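Local coordinates for MYB3 (PDB 3ZQC), which binds a promoter DNA sequence through its Myb DNA-binding domain and probably acts as a transcription factor for RNA polymerase II genes, at residues D11-Y16 / P26-F31. Sequence-based numbering, arbitrary orientation.
Sequences DLIREY and PRITSF
Tyr-16 reaches from the helix at 11-16 over the loop at 26-31, and Ile-28 lies under its ring. The phenol leaves the helix with CG anti to the backbone N (chi1 -179°), which carries the ring to the loop. Tyr-16 CB meets Ile-28 CD1 at 3.7 Å. CG and CD2 rest on the same branch. Ile-28 CG1 lies 3.7 Å from the centroid of the Tyr-16 ring, 28° off its normal, a CH-pi contact over one face. Further out, Tyr-16 CE2 meets CB of Ile-28 at 3.8 Å. Tyr-16 CE1 comes to 3.9 Å from the carbonyl O of Arg-27, and Tyr-16 CD1 lies near CE1 of Phe-31, both obliquely, on the side Ile-28 covers. At the tip, OH passes CG of Arg-27 and makes a weak hydrogen bond to Asn-24 O. Ile-28 is extended along its CG1 branch (chi2 -178°), and its CD1 also touches CD1 of Ile-13. Phe-31 packs against the earlier turn of the helix. Phe-31 CB faces Leu-12 CB at 4.2 Å, CD1 of Leu-12 lies at the Phe-31 ring edge, and CG of Glu-15 approaches CE2. In the loop, Ser-30 OG donates a hydrogen bond to Arg-27 O, and Pro-26 packs on a DNA phosphate. Within a Myb-like DNA-binding domain, the contact joins helix 7-20 to the loop leading into helix 37-48, where Cys-40, Trp-44 and Leu-48 pack on Ile-13.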
loop_
_atom_site.group_PDB
_atom_site.type_symbol
_atom_site.label_atom_id
_atom_site.label_comp_id
_atom_site.label_asym_id
_atom_site.label_seq_id
_atom_site.Cartn_x
_atom_site.Cartn_y
_atom_site.Cartn_z
ATOM N N ASP A 11 -17.541 7.743 -0.544
ATOM C CA ASP A 11 -18.664 7.536 -1.435
ATOM C C ASP A 11 -18.592 8.361 -2.718
ATOM O O ASP A 11 -18.888 7.849 -3.805
ATOM C CB ASP A 11 -19.963 7.799 -0.681
ATOM C CG ASP A 11 -20.299 6.669 0.275
ATOM O OD1 ASP A 11 -20.175 5.480 -0.153
ATOM O OD2 ASP A 11 -20.679 6.972 1.440
ATOM N N LEU A 12 -18.194 9.626 -2.606
ATOM C CA LEU A 12 -18.088 10.456 -3.799
ATOM C C LEU A 12 -17.082 9.831 -4.748
ATOM O O LEU A 12 -17.316 9.768 -5.953
ATOM C CB LEU A 12 -17.676 11.890 -3.444
ATOM C CG LEU A 12 -18.768 12.724 -2.750
ATOM C CD1 LEU A 12 -20.158 12.254 -3.233
ATOM C CD2 LEU A 12 -18.667 12.581 -1.231
ATOM N N ILE A 13 -15.971 9.352 -4.197
ATOM C CA ILE A 13 -14.951 8.709 -5.015
ATOM C C ILE A 13 -15.591 7.544 -5.772
ATOM O O ILE A 13 -15.654 7.555 -7.007
ATOM C CB ILE A 13 -13.791 8.130 -4.155
ATOM C CG1 ILE A 13 -12.906 9.254 -3.583
ATOM C CG2 ILE A 13 -12.960 7.164 -5.009
ATOM C CD1 ILE A 13 -11.960 9.908 -4.599
ATOM N N ARG A 14 -16.065 6.544 -5.020
ATOM C CA ARG A 14 -16.694 5.354 -5.608
ATOM C C ARG A 14 -17.680 5.728 -6.713
ATOM O O ARG A 14 -17.847 4.997 -7.689
ATOM C CB ARG A 14 -17.407 4.517 -4.530
ATOM C CG ARG A 14 -16.497 3.971 -3.427
ATOM C CD ARG A 14 -17.187 2.855 -2.639
ATOM N NE ARG A 14 -16.489 2.484 -1.398
ATOM C CZ ARG A 14 -16.593 3.136 -0.235
ATOM N NH1 ARG A 14 -17.375 4.216 -0.132
ATOM N NH2 ARG A 14 -15.920 2.702 0.833
ATOM N N GLU A 15 -18.332 6.871 -6.549
ATOM C CA GLU A 15 -19.275 7.353 -7.550
ATOM C C GLU A 15 -18.488 7.774 -8.795
ATOM O O GLU A 15 -18.678 7.230 -9.895
ATOM C CB GLU A 15 -20.053 8.564 -7.005
ATOM C CG GLU A 15 -21.059 9.216 -7.996
ATOM C CD GLU A 15 -22.288 8.337 -8.280
ATOM O OE1 GLU A 15 -22.939 7.904 -7.292
ATOM O OE2 GLU A 15 -22.597 8.088 -9.482
ATOM N N TYR A 16 -17.600 8.749 -8.601
ATOM C CA TYR A 16 -16.781 9.279 -9.683
ATOM C C TYR A 16 -16.252 8.160 -10.573
ATOM O O TYR A 16 -16.529 8.122 -11.776
ATOM C CB TYR A 16 -15.599 10.095 -9.131
ATOM C CG TYR A 16 -14.760 10.660 -10.250
ATOM C CD1 TYR A 16 -15.351 11.411 -11.262
ATOM C CD2 TYR A 16 -13.401 10.367 -10.360
ATOM C CE1 TYR A 16 -14.621 11.844 -12.356
ATOM C CE2 TYR A 16 -12.660 10.798 -11.456
ATOM C CZ TYR A 16 -13.279 11.531 -12.450
ATOM O OH TYR A 16 -12.575 11.928 -13.563
ATOM N N PRO A 26 -8.198 15.038 -12.374
ATOM C CA PRO A 26 -8.281 16.451 -12.020
ATOM C C PRO A 26 -9.739 16.824 -11.979
ATOM O O PRO A 26 -10.194 17.496 -11.044
ATOM C CB PRO A 26 -7.557 17.150 -13.165
ATOM C CG PRO A 26 -6.679 16.077 -13.747
ATOM C CD PRO A 26 -7.571 14.867 -13.691
ATOM N N ARG A 27 -10.485 16.360 -12.978
ATOM C CA ARG A 27 -11.876 16.738 -13.001
ATOM C C ARG A 27 -12.794 15.946 -12.065
ATOM O O ARG A 27 -13.967 15.684 -12.365
ATOM C CB ARG A 27 -12.398 16.860 -14.461
ATOM C CG ARG A 27 -12.930 15.641 -15.207
ATOM C CD ARG A 27 -13.424 16.107 -16.616
ATOM N NE ARG A 27 -14.890 16.172 -16.768
ATOM C CZ ARG A 27 -15.528 16.615 -17.863
ATOM N NH1 ARG A 27 -14.836 17.064 -18.914
ATOM N NH2 ARG A 27 -16.868 16.625 -17.908
ATOM N N ILE A 28 -12.230 15.580 -10.911
ATOM C CA ILE A 28 -13.003 14.927 -9.858
ATOM C C ILE A 28 -13.197 16.036 -8.817
ATOM O O ILE A 28 -13.516 15.775 -7.650
ATOM C CB ILE A 28 -12.298 13.742 -9.149
ATOM C CG1 ILE A 28 -13.325 13.052 -8.235
ATOM C CG2 ILE A 28 -11.121 14.233 -8.309
ATOM C CD1 ILE A 28 -12.805 11.888 -7.419
ATOM N N THR A 29 -12.952 17.277 -9.244
ATOM C CA THR A 29 -13.154 18.433 -8.385
ATOM C C THR A 29 -14.651 18.714 -8.478
ATOM O O THR A 29 -15.212 19.493 -7.699
ATOM C CB THR A 29 -12.367 19.629 -8.891
ATOM O OG1 THR A 29 -10.975 19.391 -8.665
ATOM C CG2 THR A 29 -12.794 20.896 -8.171
ATOM N N SER A 30 -15.275 18.044 -9.450
ATOM C CA SER A 30 -16.706 18.115 -9.709
ATOM C C SER A 30 -17.408 17.559 -8.479
ATOM O O SER A 30 -18.571 17.853 -8.208
ATOM C CB SER A 30 -17.053 17.270 -10.927
ATOM O OG SER A 30 -16.231 17.625 -12.026
ATOM N N PHE A 31 -16.685 16.726 -7.746
ATOM C CA PHE A 31 -17.179 16.155 -6.505
ATOM C C PHE A 31 -16.103 16.526 -5.494
ATOM O O PHE A 31 -14.972 16.850 -5.880
ATOM C CB PHE A 31 -17.287 14.635 -6.601
ATOM C CG PHE A 31 -18.182 14.166 -7.701
ATOM C CD1 PHE A 31 -17.837 14.378 -9.035
ATOM C CD2 PHE A 31 -19.362 13.494 -7.409
ATOM C CE1 PHE A 31 -18.654 13.923 -10.064
ATOM C CE2 PHE A 31 -20.182 13.035 -8.427
ATOM C CZ PHE A 31 -19.826 13.250 -9.761
#